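Local atomic coordinates of thymidylate synthase thyX (Helicobacter pylori, PDB entry 3N3Y), a protein that probably catalyses the reductive methylation of dUMP to dTMP, using methylenetetrahydrofolate as methyl donor and NADPH and FAD as the reducing system. Residues 95-100 and 138-143; 101-106 and 118-123. All blocks are in the same frame, centred on the assembly; numbering follows the deposited sequence.

Contact 1: 95-100 and 138-143; sequences YTLREL and ENLRVL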
loop_
_atom_site.group_PDB
_atom_site.type_symbol
_atom_site.label_atom_id
_atom_site.label_comp_id
_atom_site.label_asym_id
_atom_site.label_seq_id
_atom_site.Cartn_x
_atom_site.Cartn_y
_atom_site.Cartn_z
ATOM N N TYR A 95 -16.539 -12.801 18.183
ATOM C CA TYR A 95 -17.416 -13.896 17.784
ATOM C C TYR A 95 -17.008 -15.287 18.257
ATOM O O TYR A 95 -17.679 -16.258 17.940
ATOM C CB TYR A 95 -17.664 -13.861 16.266
ATOM C CG TYR A 95 -18.582 -12.708 15.906
ATOM C CD1 TYR A 95 -19.945 -12.758 16.224
ATOM C CD2 TYR A 95 -18.088 -11.550 15.303
ATOM C CE1 TYR A 95 -20.798 -11.703 15.928
ATOM C CE2 TYR A 95 -18.931 -10.484 14.998
ATOM C CZ TYR A 95 -20.286 -10.566 15.316
ATOM O OH TYR A 95 -21.131 -9.518 15.021
ATOM N N THR A 96 -15.934 -15.387 19.031
ATOM C CA THR A 96 -15.457 -16.696 19.458
ATOM C C THR A 96 -15.257 -16.831 20.973
ATOM O O THR A 96 -14.871 -17.902 21.451
ATOM C CB THR A 96 -14.114 -17.034 18.804
ATOM O OG1 THR A 96 -13.154 -16.058 19.214
ATOM C CG2 THR A 96 -14.222 -17.052 17.273
ATOM N N LEU A 97 -15.483 -15.752 21.719
ATOM C CA LEU A 97 -15.196 -15.748 23.161
ATOM C C LEU A 97 -16.020 -16.768 23.942
ATOM O O LEU A 97 -15.601 -17.232 24.997
ATOM C CB LEU A 97 -15.369 -14.347 23.767
ATOM C CG LEU A 97 -14.064 -13.547 23.886
ATOM C CD1 LEU A 97 -14.258 -12.232 24.662
ATOM C CD2 LEU A 97 -12.962 -14.393 24.530
ATOM N N ARG A 98 -17.190 -17.115 23.418
ATOM C CA ARG A 98 -18.062 -18.107 24.042
ATOM C C ARG A 98 -17.391 -19.487 24.219
ATOM O O ARG A 98 -17.888 -20.351 24.954
ATOM C CB ARG A 98 -19.351 -18.228 23.236
ATOM C CG ARG A 98 -20.544 -17.495 23.831
ATOM C CD ARG A 98 -21.526 -18.545 24.319
ATOM N NE ARG A 98 -21.416 -19.758 23.497
ATOM C CZ ARG A 98 -21.728 -20.990 23.904
ATOM N NH1 ARG A 98 -22.182 -21.192 25.136
ATOM N NH2 ARG A 98 -21.583 -22.020 23.073
ATOM N N GLU A 99 -16.257 -19.684 23.552
ATOM C CA GLU A 99 -15.433 -20.867 23.782
ATOM C C GLU A 99 -15.109 -21.082 25.272
ATOM O O GLU A 99 -14.816 -22.207 25.694
ATOM C CB GLU A 99 -14.133 -20.773 22.972
ATOM C CG GLU A 99 -13.145 -19.708 23.475
ATOM C CD GLU A 99 -12.021 -19.432 22.479
ATOM O OE1 GLU A 99 -11.929 -20.174 21.472
ATOM O OE2 GLU A 99 -11.229 -18.481 22.701
ATOM N N LEU A 100 -15.145 -20.002 26.055
ATOM C CA LEU A 100 -14.824 -20.050 27.494
ATOM C C LEU A 100 -16.021 -20.456 28.360
ATOM O O LEU A 100 -15.862 -20.887 29.501
ATOM C CB LEU A 100 -14.308 -18.692 27.992
ATOM C CG LEU A 100 -12.898 -18.229 27.627
ATOM C CD1 LEU A 100 -12.572 -16.910 28.327
ATOM C CD2 LEU A 100 -11.868 -19.290 27.990
ATOM N N GLU A 138 -9.577 -16.083 34.359
ATOM C CA GLU A 138 -10.653 -16.550 35.230
ATOM C C GLU A 138 -11.780 -15.512 35.345
ATOM O O GLU A 138 -12.940 -15.849 35.165
ATOM C CB GLU A 138 -10.118 -16.974 36.611
ATOM C CG GLU A 138 -11.198 -17.473 37.580
ATOM C CD GLU A 138 -11.910 -18.754 37.112
ATOM O OE1 GLU A 138 -11.407 -19.436 36.189
ATOM O OE2 GLU A 138 -12.973 -19.083 37.682
ATOM N N ASN A 139 -11.446 -14.254 35.622
ATOM C CA ASN A 139 -12.470 -13.203 35.602
ATOM C C ASN A 139 -13.236 -13.128 34.280
ATOM O O ASN A 139 -14.458 -12.945 34.280
ATOM C CB ASN A 139 -11.883 -11.844 35.965
ATOM C CG ASN A 139 -11.563 -11.739 37.446
ATOM O OD1 ASN A 139 -10.699 -10.967 37.870
ATOM N ND2 ASN A 139 -12.250 -12.529 38.234
ATOM N N LEU A 140 -12.516 -13.277 33.166
ATOM C CA LEU A 140 -13.123 -13.282 31.837
ATOM C C LEU A 140 -14.098 -14.446 31.712
ATOM O O LEU A 140 -15.208 -14.289 31.207
ATOM C CB LEU A 140 -12.041 -13.411 30.756
ATOM C CG LEU A 140 -12.473 -13.311 29.282
ATOM C CD1 LEU A 140 -13.155 -11.978 29.024
ATOM C CD2 LEU A 140 -11.293 -13.513 28.316
ATOM N N ARG A 141 -13.670 -15.619 32.176
ATOM C CA ARG A 141 -14.513 -16.811 32.142
ATOM C C ARG A 141 -15.804 -16.583 32.920
ATOM O O ARG A 141 -16.888 -16.881 32.432
ATOM C CB ARG A 141 -13.785 -18.044 32.690
ATOM C CG ARG A 141 -14.585 -19.318 32.508
ATOM C CD ARG A 141 -14.139 -20.429 33.422
ATOM N NE ARG A 141 -14.318 -20.123 34.843
ATOM C CZ ARG A 141 -15.443 -20.329 35.526
ATOM N NH1 ARG A 141 -16.517 -20.822 34.922
ATOM N NH2 ARG A 141 -15.495 -20.031 36.818
ATOM N N VAL A 142 -15.680 -16.035 34.124
ATOM C CA VAL A 142 -16.845 -15.702 34.930
ATOM C C VAL A 142 -17.820 -14.727 34.230
ATOM O O VAL A 142 -19.032 -14.951 34.240
ATOM C CB VAL A 142 -16.425 -15.191 36.323
ATOM C CG1 VAL A 142 -17.609 -14.585 37.073
ATOM C CG2 VAL A 142 -15.791 -16.340 37.137
ATOM N N LEU A 143 -17.302 -13.666 33.611
ATOM C CA LEU A 143 -18.165 -12.701 32.929
ATOM C C LEU A 143 -19.024 -13.383 31.885
ATOM O O LEU A 143 -20.221 -13.116 31.773
ATOM C CB LEU A 143 -17.345 -11.606 32.248
ATOM C CG LEU A 143 -16.580 -10.655 33.172
ATOM C CD1 LEU A 143 -15.633 -9.774 32.346
ATOM C CD2 LEU A 143 -17.532 -9.819 34.013
#

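Contact 2: 101-106 and 118-123; sequences KEVESF and REFLVF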
loop_
_atom_site.group_PDB
_atom_site.type_symbol
_atom_site.label_atom_id
_atom_site.label_comp_id
_atom_site.label_asym_id
_atom_site.label_seq_id
_atom_site.Cartn_x
_atom_site.Cartn_y
_atom_site.Cartn_z
ATOM N N LYS A 101 -17.217 -20.285 27.815
ATOM C CA LYS A 101 -18.446 -20.624 28.509
ATOM C C LYS A 101 -18.400 -22.070 28.986
ATOM O O LYS A 101 -18.954 -22.417 30.029
ATOM C CB LYS A 101 -19.626 -20.435 27.556
ATOM C CG LYS A 101 -20.974 -20.768 28.147
ATOM C CD LYS A 101 -21.572 -19.574 28.848
ATOM C CE LYS A 101 -23.024 -19.855 29.190
ATOM N NZ LYS A 101 -23.758 -20.310 27.975
ATOM N N GLU A 102 -17.700 -22.903 28.227
ATOM C CA GLU A 102 -17.775 -24.344 28.397
ATOM C C GLU A 102 -16.717 -24.955 29.316
ATOM O O GLU A 102 -16.751 -26.152 29.577
ATOM C CB GLU A 102 -17.730 -25.015 27.017
ATOM C CG GLU A 102 -19.020 -24.831 26.196
ATOM C CD GLU A 102 -18.815 -24.097 24.861
ATOM O OE1 GLU A 102 -17.978 -24.543 24.040
ATOM O OE2 GLU A 102 -19.516 -23.082 24.628
ATOM N N VAL A 103 -15.782 -24.154 29.815
ATOM C CA VAL A 103 -14.665 -24.716 30.585
ATOM C C VAL A 103 -14.773 -24.504 32.097
ATOM O O VAL A 103 -15.453 -23.580 32.557
ATOM C CB VAL A 103 -13.312 -24.164 30.100
ATOM C CG1 VAL A 103 -13.287 -24.085 28.570
ATOM C CG2 VAL A 103 -13.048 -22.806 30.715
ATOM N N GLU A 104 -14.092 -25.366 32.857
ATOM C CA GLU A 104 -14.100 -25.320 34.323
ATOM C C GLU A 104 -13.183 -24.232 34.844
ATOM O O GLU A 104 -12.232 -23.844 34.164
ATOM C CB GLU A 104 -13.645 -26.655 34.937
ATOM C CG GLU A 104 -14.355 -27.884 34.408
ATOM C CD GLU A 104 -15.850 -27.670 34.264
ATOM O OE1 GLU A 104 -16.469 -27.106 35.201
ATOM O OE2 GLU A 104 -16.403 -28.066 33.210
ATOM N N SER A 105 -13.461 -23.770 36.063
ATOM C CA SER A 105 -12.667 -22.729 36.709
ATOM C C SER A 105 -11.179 -23.044 36.670
ATOM O O SER A 105 -10.790 -24.206 36.694
ATOM C CB SER A 105 -13.109 -22.541 38.162
ATOM O OG SER A 105 -12.202 -21.697 38.848
ATOM N N PHE A 106 -10.351 -22.004 36.607
ATOM C CA PHE A 106 -8.895 -22.174 36.656
ATOM C C PHE A 106 -8.338 -21.906 38.063
ATOM O O PHE A 106 -7.127 -21.967 38.282
ATOM C CB PHE A 106 -8.211 -21.270 35.626
ATOM C CG PHE A 106 -8.645 -21.526 34.201
ATOM C CD1 PHE A 106 -8.101 -22.576 33.474
ATOM C CD2 PHE A 106 -9.599 -20.720 33.594
ATOM C CE1 PHE A 106 -8.500 -22.820 32.171
ATOM C CE2 PHE A 106 -10.003 -20.962 32.291
ATOM C CZ PHE A 106 -9.450 -22.016 31.581
ATOM N N ARG A 118 -2.927 -22.697 29.793
ATOM C CA ARG A 118 -2.011 -22.467 28.684
ATOM C C ARG A 118 -2.652 -22.748 27.347
ATOM O O ARG A 118 -2.097 -22.400 26.318
ATOM C CB ARG A 118 -0.743 -23.292 28.813
ATOM C CG ARG A 118 0.250 -22.722 29.788
ATOM C CD ARG A 118 1.577 -23.450 29.657
ATOM N NE ARG A 118 2.518 -22.726 28.811
ATOM C CZ ARG A 118 3.835 -22.928 28.812
ATOM N NH1 ARG A 118 4.363 -23.841 29.613
ATOM N NH2 ARG A 118 4.625 -22.218 28.013
ATOM N N GLU A 119 -3.816 -23.379 27.355
ATOM C CA GLU A 119 -4.555 -23.538 26.112
ATOM C C GLU A 119 -5.042 -22.186 25.605
ATOM O O GLU A 119 -5.243 -22.006 24.413
ATOM C CB GLU A 119 -5.758 -24.470 26.285
ATOM C CG GLU A 119 -6.535 -24.687 24.986
ATOM C CD GLU A 119 -7.958 -25.227 25.186
ATOM O OE1 GLU A 119 -8.287 -25.717 26.294
ATOM O OE2 GLU A 119 -8.753 -25.164 24.217
ATOM N N PHE A 120 -5.249 -21.242 26.512
ATOM C CA PHE A 120 -5.840 -19.963 26.150
ATOM C C PHE A 120 -4.885 -18.796 26.307
ATOM O O PHE A 120 -5.168 -17.705 25.840
ATOM C CB PHE A 120 -7.071 -19.690 27.005
ATOM C CG PHE A 120 -8.169 -20.694 26.828
ATOM C CD1 PHE A 120 -9.005 -20.637 25.723
ATOM C CD2 PHE A 120 -8.383 -21.683 27.780
ATOM C CE1 PHE A 120 -10.022 -21.564 25.556
ATOM C CE2 PHE A 120 -9.402 -22.617 27.619
ATOM C CZ PHE A 120 -10.223 -22.552 26.504
ATOM N N LEU A 121 -3.767 -19.014 26.988
ATOM C CA LEU A 121 -2.851 -17.922 27.300
ATOM C C LEU A 121 -1.444 -18.207 26.836
ATOM O O LEU A 121 -1.000 -19.342 26.860
ATOM C CB LEU A 121 -2.802 -17.703 28.806
ATOM C CG LEU A 121 -4.113 -17.310 29.455
ATOM C CD1 LEU A 121 -3.900 -17.129 30.942
ATOM C CD2 LEU A 121 -4.661 -16.036 28.802
ATOM N N VAL A 122 -0.732 -17.165 26.437
ATOM C CA VAL A 122 0.698 -17.270 26.192
ATOM C C VAL A 122 1.446 -16.995 27.493
ATOM O O VAL A 122 1.311 -15.928 28.087
ATOM C CB VAL A 122 1.164 -16.259 25.116
ATOM C CG1 VAL A 122 2.697 -16.291 24.955
ATOM C CG2 VAL A 122 0.469 -16.541 23.790
ATOM N N PHE A 123 2.242 -17.952 27.944
ATOM C CA PHE A 123 3.026 -17.744 29.158
ATOM C C PHE A 123 4.370 -17.172 28.786
ATOM O O PHE A 123 4.914 -17.493 27.728
ATOM C CB PHE A 123 3.224 -19.054 29.916
ATOM C CG PHE A 123 2.070 -19.422 30.804
ATOM C CD1 PHE A 123 0.829 -18.846 30.620
ATOM C CD2 PHE A 123 2.231 -20.348 31.827
ATOM C CE1 PHE A 123 -0.239 -19.178 31.436
ATOM C CE2 PHE A 123 1.173 -20.696 32.649
ATOM C CZ PHE A 123 -0.065 -20.113 32.454
#

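Contact 1: 95-100 and 138-143
The methylene CG of Arg141 rests against the backbone O of Leu100 at 3.6 Å, while its guanidinium, the flat group of the touching residues, bends back to its own helix. There the Glu138 carboxylate lies at the guanidinium edge, with its CD in the guanidinium plane. Arg141 NH2 donates to Glu138 OE2 over 2.8 Å at 164°, arriving on the syn side but 30° out of the carboxylate plane; NE adds only weak bonds to OE1 and OE2. With CG anti to the backbone N, the methylene is set beside Leu100 O; the bend at chi3 (63°) then turns the guanidinium away from residues 95-100, to Glu138. A longer, weak ion pair joins the same NH2 to Glu146.

The rest of the contact is apolar. Leu140, on helix 127-145, sends CD2 to within 3.6 Å of Leu100 CD1, the two side chains crossing at about a right angle. Leu97 CD2 meets the same Leu140 CD2 more loosely, at 4.2 Å, so one methyl serves two leucines. They stand three residues apart on a 3-10 turn, closed by the bond from Leu100 N to Leu97 O (3.0 Å), and this spacing turns both toward the helix. Leu137 and Leu144 of that helix extend the grip on Leu100.

The turn follows directly on helix 93-96, and Leu97 packs beside Ser93, which binds dUMP, and beside Lys155; its side chain comes within about 7 Å of the bound nucleotide. With no hydrogen bond between the segments, leucine contacts and an alkyl-carbonyl touch join helix 127-145 to the turn next to the nucleotide site, while pairing within the helix probably neutralises the charge of the buried Arg141.

Contact 2: 101-106 and 118-123
Phe120 meets Val103 and Phe106 where the loops flanking helix 111-117 of the ThyX fold come together. The tight part consists of three side chains. Phe106 CZ sits 4.0 Å from both CD2 and CE2 of Phe120, the two side chains crossing at about a right angle. Val103, coming from the opposite direction to Phe120, touches its ring with CG1, 4.0 Å from Phe120 CZ. Both phenylalanines hold CG anti to the carbonyl carbon (chi1 -59° for Phe106, -62° for Phe120), which turns each ring toward the facing loop. Leu137 of helix 127-145, with Arg116 and Ala117 of helix 111-117, packs on Phe106. Backbone bonds between Phe120 and Lys163 tie the second loop to the start of strand 163-171.

The solvent side is looser. Val103 is partly exposed, and the closest CA atoms, Phe106 CA and Arg118 CA, are 10.5 Å apart, so side chains alone bridge the loops. Glu119, itself exposed, lays its carboxylate carbon CD 3.7 Å above one face of the Phe120 ring, offset toward the rim. Back on the buried side, over the centre of one face of the Phe106 ring and 4.0 Å above its plane, stands the carbonyl oxygen of Glu104, an atom that also accepts a hydrogen bond from Arg116 NH2.

Contact 2 is nested in the chain excursion that contact 1 closes, and their centres lie about 9 Å apart. Contact 1 is wholly buried and sets a turn on a long helix with aliphatic side chains; contact 2 is aromatic, joins two loops and reaches the surface at Val103. Helix 127-145 serves both: Glu138 OE1 accepts a hydrogen bond from Phe106 N, 2.8 Å, and OE2 takes a weak bond from Ser105 OG, so the carboxylate paired with Arg141 also holds the loop 101-106. Phe120 packing on Leu100 connects the two apolar clusters directly. Buried charge thus marks the seam between them, whereas the glutamates of contact 2 are exposed, Glu102 pairing with Arg98.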